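Local coordinates for protein TRAP dicarboxylate transporter, DctP subunit (Sulfurospirillum deleyianum, PDB 4OVS) that binds succinate and, as a periplasmic solute-binding protein of the TRAP family, probably delivers dicarboxylates to a membrane transporter for uptake, at residues A48-E53 and V256-K261; E100-D105 and S172-E177; L106-R111 and A308-Y313. All coordinates share one frame; numbering follows the deposited sequence.

Contact 1 (A48-E53 and V256-K261)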
# COMPACT_ATOMS: atom_id res chain seq x y z
N ALA A 48 3.10 -13.33 -13.52
CA ALA A 48 2.79 -13.45 -14.93
C ALA A 48 3.67 -14.50 -15.61
O ALA A 48 3.20 -15.36 -16.37
CB ALA A 48 2.98 -12.08 -15.62
N LYS A 49 4.94 -14.44 -15.32
CA LYS A 49 5.89 -15.41 -15.86
C LYS A 49 5.54 -16.86 -15.44
O LYS A 49 5.61 -17.79 -16.26
CB LYS A 49 7.28 -15.06 -15.34
CG LYS A 49 8.38 -15.85 -16.01
CD LYS A 49 9.73 -15.63 -15.30
CE LYS A 49 10.00 -16.65 -14.18
NZ LYS A 49 11.44 -16.67 -13.68
N ARG A 50 5.19 -17.06 -14.18
CA ARG A 50 4.93 -18.43 -13.68
C ARG A 50 3.63 -19.06 -14.27
O ARG A 50 3.60 -20.25 -14.60
CB ARG A 50 4.91 -18.44 -12.17
CG ARG A 50 6.26 -18.18 -11.54
CD ARG A 50 7.25 -19.31 -11.88
NE ARG A 50 6.85 -20.56 -11.25
CZ ARG A 50 6.95 -21.77 -11.79
NH1 ARG A 50 7.38 -21.95 -13.03
NH2 ARG A 50 6.55 -22.82 -11.07
N VAL A 51 2.58 -18.27 -14.39
CA VAL A 51 1.37 -18.74 -15.10
C VAL A 51 1.72 -19.28 -16.49
O VAL A 51 1.33 -20.38 -16.83
CB VAL A 51 0.30 -17.65 -15.19
CG1 VAL A 51 -0.85 -18.07 -16.14
CG2 VAL A 51 -0.23 -17.34 -13.79
N GLY A 52 2.46 -18.52 -17.29
CA GLY A 52 2.91 -18.97 -18.59
C GLY A 52 3.65 -20.31 -18.55
O GLY A 52 3.37 -21.21 -19.34
N GLU A 53 4.62 -20.43 -17.65
CA GLU A 53 5.40 -21.65 -17.50
C GLU A 53 4.52 -22.81 -17.04
O GLU A 53 4.53 -23.86 -17.64
CB GLU A 53 6.57 -21.41 -16.53
CG GLU A 53 7.55 -20.39 -17.06
CD GLU A 53 8.64 -19.98 -16.05
OE1 GLU A 53 8.44 -20.11 -14.82
OE2 GLU A 53 9.72 -19.55 -16.51
N VAL A 256 -3.06 -21.17 -11.97
CA VAL A 256 -3.12 -19.74 -11.66
C VAL A 256 -2.89 -19.58 -10.17
O VAL A 256 -2.14 -18.71 -9.72
CB VAL A 256 -4.43 -19.13 -12.11
CG1 VAL A 256 -4.65 -17.78 -11.48
CG2 VAL A 256 -4.40 -18.96 -13.59
N LEU A 257 -3.49 -20.46 -9.40
CA LEU A 257 -3.44 -20.38 -7.96
C LEU A 257 -2.06 -20.75 -7.44
O LEU A 257 -1.61 -20.19 -6.45
CB LEU A 257 -4.50 -21.31 -7.32
CG LEU A 257 -5.96 -20.89 -7.52
CD1 LEU A 257 -6.84 -21.91 -6.83
CD2 LEU A 257 -6.28 -19.51 -6.99
N GLN A 258 -1.39 -21.68 -8.10
CA GLN A 258 -0.07 -22.05 -7.67
C GLN A 258 0.88 -20.85 -8.00
O GLN A 258 1.65 -20.37 -7.16
CB GLN A 258 0.39 -23.35 -8.34
CG GLN A 258 1.77 -23.76 -7.87
CD GLN A 258 2.37 -24.93 -8.63
OE1 GLN A 258 1.69 -25.90 -8.98
NE2 GLN A 258 3.67 -24.85 -8.85
N ALA A 259 0.76 -20.34 -9.22
CA ALA A 259 1.50 -19.15 -9.64
C ALA A 259 1.39 -18.04 -8.61
O ALA A 259 2.41 -17.47 -8.20
CB ALA A 259 1.01 -18.71 -10.93
N MSE A 260 0.20 -17.75 -8.15
CA MSE A 260 0.03 -16.68 -7.17
C MSE A 260 0.66 -16.96 -5.81
O MSE A 260 1.25 -16.05 -5.19
CB MSE A 260 -1.42 -16.31 -6.97
CG MSE A 260 -1.59 -15.03 -6.12
SE MSE A 260 -0.78 -13.43 -6.94
CE MSE A 260 -2.05 -13.16 -8.37
N LYS A 261 0.52 -18.21 -5.32
CA LYS A 261 1.18 -18.62 -4.09
C LYS A 261 2.71 -18.36 -4.13
O LYS A 261 3.28 -17.78 -3.22
CB LYS A 261 0.88 -20.11 -3.82
CG LYS A 261 1.34 -20.61 -2.44
CD LYS A 261 1.26 -22.16 -2.36
CE LYS A 261 1.71 -22.74 -1.01
NZ LYS A 261 0.82 -22.39 0.16
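A near-antiparallel helix pair brings V51 and R50 of helix 39-54 against A259 of helix 253-289, the long helix of this TRAP solute-binding fold. The short segments run at 144° to each other and their axes come within 8.5 Å. The CB of A259 points toward the opposite helix, and its small methyl is consistent with this close spacing. The nearest backbones are those of R50 and A259, whose CA atoms lie 5.3 Å apart.

The closest side-chain pair is V51 CG2 with A259 CB at 3.4 Å, tighter than usual for two carbons. V51 has CG1 anti to its own backbone nitrogen (chi1 170°), which leaves CG2 as the branch that presses on the alanine methyl. V51 CG1 reaches V256 CG2 more loosely, at 4.5 Å. Around this apolar line, V59 and V61 of strand 59-64 lie against V51, F47 of the same helix 39-54 touches A259, and W245 of helix 242-247 touches V256.

The other flank is polar. The R50 chain leaves the alanine at CB and bends at chi2 and chi3, bringing its guanidinium near Q258 and E262. NE forms a salt bridge with E262, which also accepts from Q258 NE2, so one carboxylate serves both helices. R50 and Q258 themselves do not bond: their flat ends are turned 58° from each other, with R50 NH2 and Q258 NE2 4.2 Å apart. A second carboxylate fixes the guanidinium from within its own helix: E53 OE1 accepts from R50 NH1 at 2.8 Å, lying in the guanidinium plane.

Contact 2 (E100-D105 and S172-E177)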
# COMPACT_ATOMS: atom_id res chain seq x y z
N GLU A 100 -13.85 -1.79 7.87
CA GLU A 100 -12.97 -2.38 8.88
C GLU A 100 -11.52 -2.50 8.41
O GLU A 100 -10.61 -2.61 9.22
CB GLU A 100 -13.49 -3.77 9.33
CG GLU A 100 -14.83 -3.74 10.03
CD GLU A 100 -16.00 -3.83 9.07
OE1 GLU A 100 -17.09 -4.32 9.45
OE2 GLU A 100 -15.83 -3.39 7.91
N MSE A 101 -11.31 -2.50 7.10
CA MSE A 101 -9.95 -2.59 6.59
C MSE A 101 -9.14 -1.38 7.07
O MSE A 101 -7.91 -1.39 7.01
CB MSE A 101 -9.94 -2.65 5.07
CG MSE A 101 -8.59 -3.04 4.49
SE MSE A 101 -8.18 -4.93 4.66
CE MSE A 101 -9.55 -5.56 3.46
N GLN A 102 -9.81 -0.35 7.57
CA GLN A 102 -9.09 0.80 8.12
C GLN A 102 -8.26 0.43 9.34
O GLN A 102 -7.39 1.20 9.77
CB GLN A 102 -10.04 1.94 8.47
CG GLN A 102 -10.59 2.61 7.28
CD GLN A 102 -11.54 3.71 7.66
OE1 GLN A 102 -11.22 4.89 7.53
NE2 GLN A 102 -12.73 3.32 8.13
N LEU A 103 -8.53 -0.73 9.91
CA LEU A 103 -7.71 -1.24 11.00
C LEU A 103 -6.19 -1.16 10.68
O LEU A 103 -5.42 -0.71 11.48
CB LEU A 103 -8.10 -2.68 11.30
CG LEU A 103 -7.24 -3.51 12.24
CD1 LEU A 103 -7.35 -3.04 13.68
CD2 LEU A 103 -7.73 -4.92 12.10
N PHE A 104 -5.81 -1.60 9.49
CA PHE A 104 -4.41 -1.69 9.11
C PHE A 104 -3.76 -0.31 8.76
O PHE A 104 -2.55 -0.20 8.62
CB PHE A 104 -4.29 -2.61 7.90
CG PHE A 104 -4.78 -4.02 8.12
CD1 PHE A 104 -4.87 -4.56 9.38
CD2 PHE A 104 -5.13 -4.81 7.03
CE1 PHE A 104 -5.29 -5.87 9.58
CE2 PHE A 104 -5.57 -6.14 7.22
CZ PHE A 104 -5.64 -6.66 8.48
N ASP A 105 -4.58 0.73 8.65
CA ASP A 105 -4.11 2.11 8.45
C ASP A 105 -3.86 2.86 9.75
O ASP A 105 -3.28 3.93 9.74
CB ASP A 105 -5.16 2.93 7.71
CG ASP A 105 -5.11 2.75 6.24
OD1 ASP A 105 -4.15 2.11 5.74
OD2 ASP A 105 -6.04 3.26 5.58
N SER A 172 -7.54 7.32 0.08
CA SER A 172 -8.92 7.60 0.46
C SER A 172 -9.35 6.79 1.65
O SER A 172 -9.92 5.72 1.50
CB SER A 172 -9.89 7.29 -0.67
OG SER A 172 -11.20 7.73 -0.31
N SER A 173 -9.10 7.32 2.83
CA SER A 173 -9.35 6.59 4.05
C SER A 173 -9.65 7.55 5.17
O SER A 173 -8.87 8.46 5.43
CB SER A 173 -8.09 5.81 4.43
OG SER A 173 -8.21 5.32 5.75
N HIS A 174 -10.77 7.34 5.86
CA HIS A 174 -11.14 8.22 6.96
C HIS A 174 -10.12 8.18 8.08
O HIS A 174 -9.89 9.17 8.75
CB HIS A 174 -12.54 7.92 7.48
CG HIS A 174 -13.61 8.09 6.45
ND1 HIS A 174 -14.59 7.14 6.22
CD2 HIS A 174 -13.85 9.10 5.58
CE1 HIS A 174 -15.39 7.56 5.26
NE2 HIS A 174 -14.96 8.74 4.85
N VAL A 175 -9.42 7.06 8.24
CA VAL A 175 -8.43 6.99 9.30
C VAL A 175 -7.25 7.93 9.01
O VAL A 175 -6.79 8.67 9.89
CB VAL A 175 -7.91 5.57 9.52
CG1 VAL A 175 -6.48 5.60 10.08
CG2 VAL A 175 -8.89 4.78 10.43
N LEU A 176 -6.76 7.91 7.78
CA LEU A 176 -5.69 8.83 7.38
C LEU A 176 -6.08 10.29 7.44
O LEU A 176 -5.24 11.13 7.74
CB LEU A 176 -5.20 8.52 5.99
CG LEU A 176 -4.72 7.09 5.80
CD1 LEU A 176 -4.33 6.91 4.36
CD2 LEU A 176 -3.57 6.70 6.73
N GLU A 177 -7.33 10.63 7.13
CA GLU A 177 -7.66 12.06 7.19
C GLU A 177 -7.77 12.49 8.64
O GLU A 177 -7.40 13.61 8.99
CB GLU A 177 -8.88 12.47 6.33
CG GLU A 177 -10.14 11.71 6.47
CD GLU A 177 -11.20 12.16 5.46
OE1 GLU A 177 -11.56 11.37 4.55
OE2 GLU A 177 -11.66 13.32 5.57
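D105 OD2 is held by two hydroxyls. S173 OG donates to D105 OD2 across the contact at 3.0 Å, meeting the lone pair that faces away from the other carboxylate oxygen, and S92 OG bonds to the same atom.

S173 is the N-cap of helix 174-181, and its OG also accepts a weak bond from V175 N within the cap. V175 N has a second acceptor across the contact, donating to Q102 OE1 at 2.9 Å. The approach is bent, with an N-H...O angle of 131°, and the donor is tilted 27° from the amide's carbonyl plane. H174 N lies 3.0 Å from Q102 OE1. The extended Q102 side chain, with chi2 at 179°, carries the amide to the helix start, while its NE2 is engaged by P99 O.

Apolar carbons fill in beside these bonds. V175 CG2 packs on Q102 CB at 3.6 Å, and V175 CG1 lies against D105 CB at 3.8 Å.

The side chain of L176, next in the helix, is about 8 Å from a bound succinate. The first turn thus presents the V175 N-H to an amide oxygen and the S173 hydroxyl to a carboxylate, and its positive dipole end would probably stabilise a negative charge on D105.

Contact 3 (L106-R111 and A308-Y313)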
# COMPACT_ATOMS: atom_id res chain seq x y z
N LEU A 106 -4.34 2.35 10.88
CA LEU A 106 -4.22 3.10 12.13
C LEU A 106 -2.76 3.39 12.44
O LEU A 106 -1.91 2.54 12.28
CB LEU A 106 -4.84 2.33 13.27
CG LEU A 106 -6.36 2.22 13.24
CD1 LEU A 106 -6.82 1.14 14.24
CD2 LEU A 106 -7.00 3.59 13.54
N PRO A 107 -2.47 4.61 12.86
CA PRO A 107 -1.06 4.95 13.09
C PRO A 107 -0.43 4.17 14.24
O PRO A 107 -0.98 4.10 15.32
CB PRO A 107 -1.09 6.45 13.36
CG PRO A 107 -2.52 6.80 13.61
CD PRO A 107 -3.34 5.79 12.88
N PHE A 108 0.72 3.56 13.97
CA PHE A 108 1.46 2.79 14.96
C PHE A 108 0.79 1.51 15.45
O PHE A 108 1.18 0.98 16.47
CB PHE A 108 1.82 3.65 16.17
CG PHE A 108 2.76 4.77 15.83
CD1 PHE A 108 4.12 4.54 15.75
CD2 PHE A 108 2.28 6.03 15.56
CE1 PHE A 108 5.00 5.56 15.41
CE2 PHE A 108 3.17 7.07 15.23
CZ PHE A 108 4.53 6.83 15.16
N ILE A 109 -0.16 0.98 14.69
CA ILE A 109 -0.84 -0.25 15.10
C ILE A 109 0.10 -1.48 15.02
O ILE A 109 0.05 -2.39 15.85
CB ILE A 109 -2.17 -0.48 14.31
CG1 ILE A 109 -2.96 -1.66 14.88
CG2 ILE A 109 -1.92 -0.74 12.86
CD1 ILE A 109 -4.09 -1.29 15.79
N PHE A 110 0.99 -1.50 14.04
CA PHE A 110 1.91 -2.64 13.87
C PHE A 110 3.30 -2.28 14.44
O PHE A 110 3.88 -1.26 14.04
CB PHE A 110 2.07 -3.03 12.39
CG PHE A 110 0.80 -3.58 11.74
CD1 PHE A 110 0.29 -4.83 12.11
CD2 PHE A 110 0.14 -2.88 10.78
CE1 PHE A 110 -0.88 -5.33 11.52
CE2 PHE A 110 -1.03 -3.37 10.19
CZ PHE A 110 -1.54 -4.61 10.58
N ARG A 111 3.83 -3.12 15.34
CA ARG A 111 5.09 -2.87 16.04
C ARG A 111 6.27 -3.11 15.16
O ARG A 111 7.32 -2.51 15.36
CB ARG A 111 5.25 -3.80 17.23
CG ARG A 111 4.20 -3.72 18.26
CD ARG A 111 4.59 -4.51 19.48
NE ARG A 111 4.76 -5.94 19.23
CZ ARG A 111 3.75 -6.81 19.11
NH1 ARG A 111 2.48 -6.41 19.17
NH2 ARG A 111 4.01 -8.09 18.91
N ALA A 308 0.13 11.73 19.81
CA ALA A 308 -0.76 12.62 19.10
C ALA A 308 -1.62 11.84 18.12
O ALA A 308 -2.78 12.17 17.90
CB ALA A 308 0.03 13.68 18.35
N MSE A 309 -1.02 10.82 17.50
CA MSE A 309 -1.66 10.13 16.41
C MSE A 309 -2.57 8.98 16.86
O MSE A 309 -3.56 8.67 16.20
CB MSE A 309 -0.61 9.66 15.40
CG MSE A 309 -0.03 10.81 14.57
SE MSE A 309 1.01 10.10 13.04
CE MSE A 309 0.67 11.50 11.67
N GLU A 310 -2.24 8.34 17.98
CA GLU A 310 -3.10 7.29 18.49
C GLU A 310 -4.38 7.84 19.08
O GLU A 310 -5.37 7.12 19.23
CB GLU A 310 -2.36 6.45 19.52
CG GLU A 310 -1.33 5.57 18.86
CD GLU A 310 -0.24 5.14 19.80
OE1 GLU A 310 -0.36 5.44 21.01
OE2 GLU A 310 0.76 4.54 19.32
N ALA A 311 -4.37 9.13 19.41
CA ALA A 311 -5.54 9.74 20.03
C ALA A 311 -6.78 9.59 19.15
O ALA A 311 -7.89 9.78 19.61
CB ALA A 311 -5.28 11.24 20.33
N ILE A 312 -6.58 9.25 17.89
CA ILE A 312 -7.69 9.13 16.95
C ILE A 312 -8.45 7.79 17.05
O ILE A 312 -9.53 7.64 16.47
CB ILE A 312 -7.20 9.33 15.51
CG1 ILE A 312 -6.48 8.07 15.00
CG2 ILE A 312 -6.26 10.56 15.39
CD1 ILE A 312 -6.11 8.15 13.53
N TYR A 313 -7.88 6.79 17.74
CA TYR A 313 -8.43 5.43 17.68
C TYR A 313 -9.92 5.39 18.07
O TYR A 313 -10.73 4.71 17.42
CB TYR A 313 -7.64 4.46 18.58
CG TYR A 313 -6.32 3.90 18.04
CD1 TYR A 313 -5.53 4.61 17.15
CD2 TYR A 313 -5.87 2.66 18.47
CE1 TYR A 313 -4.31 4.08 16.69
CE2 TYR A 313 -4.66 2.14 18.02
CZ TYR A 313 -3.88 2.85 17.14
OH TYR A 313 -2.69 2.29 16.71
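P107 and Y313 form the tight side of this contact, while F108 and E310 meet on its partly exposed margin. The phenol hydroxyl of Y313 donates through OH to P107 O at 2.9 Å. This oxygen lies at the ring edge, near the ring plane, but the hydroxyl sits 42° above the plane of the carbonyl it meets. The accepting group belongs to the central peptide of the type II turn L106-I109, so the bond holds that peptide directly.

L106 lies over one face of the tyrosine ring, with L106 CB 3.9 Å from Y313 CE1. I109 CD1 is 4.1 Å from Y313 CE2. The proline ring fits against M309 and I312. P107 CD meets I312 CD1 at 3.7 Å, the end of the isoleucine reaching the ring. P107 CB rests on M309 CB at 3.8 Å. I312 has CG1 between its backbone nitrogen and carbonyl carbon (chi1 76°), which directs CD1 toward the proline. Replacing Y313 with a phenylalanine would probably leave P107 O without its hydroxyl donor and the turn less firmly fixed.

The partly exposed side has fewer contacts. E310 OE2 approaches F108 CB at 3.4 Å without a hydrogen bond, carboxylate and ring nearly perpendicular, while M309 SE only brushes the ring, 4.3 Å from F108 CE2.

The arrangement is a type II beta turn, with proline second and positive-phi F108 third, docked against helix 299-310 and the type I turn E310-Y313.

How the contacts relate
Along the chain the segments come in the order 48-53, 100-105, 106-111, 172-177, 256-261, 308-313. Contact 2 is thus nested within the loop closed by contact 1, while contact 3 crosses both. Contacts 2 and 3 share the continuous loop 100-111; their centres are 11 Å apart, and they touch through F104 and F110, and through V175, which meets both L106 and I312. Helix 317-330 backs both of them. Contact 1 lies on the opposite side of the chain's centre, its own centre 31 Å from that of contact 2 and 37 Å from that of contact 3. Sequence-distant helices and loops are therefore tied together on opposite sides of that centre, with contact 2 nearest the succinate site.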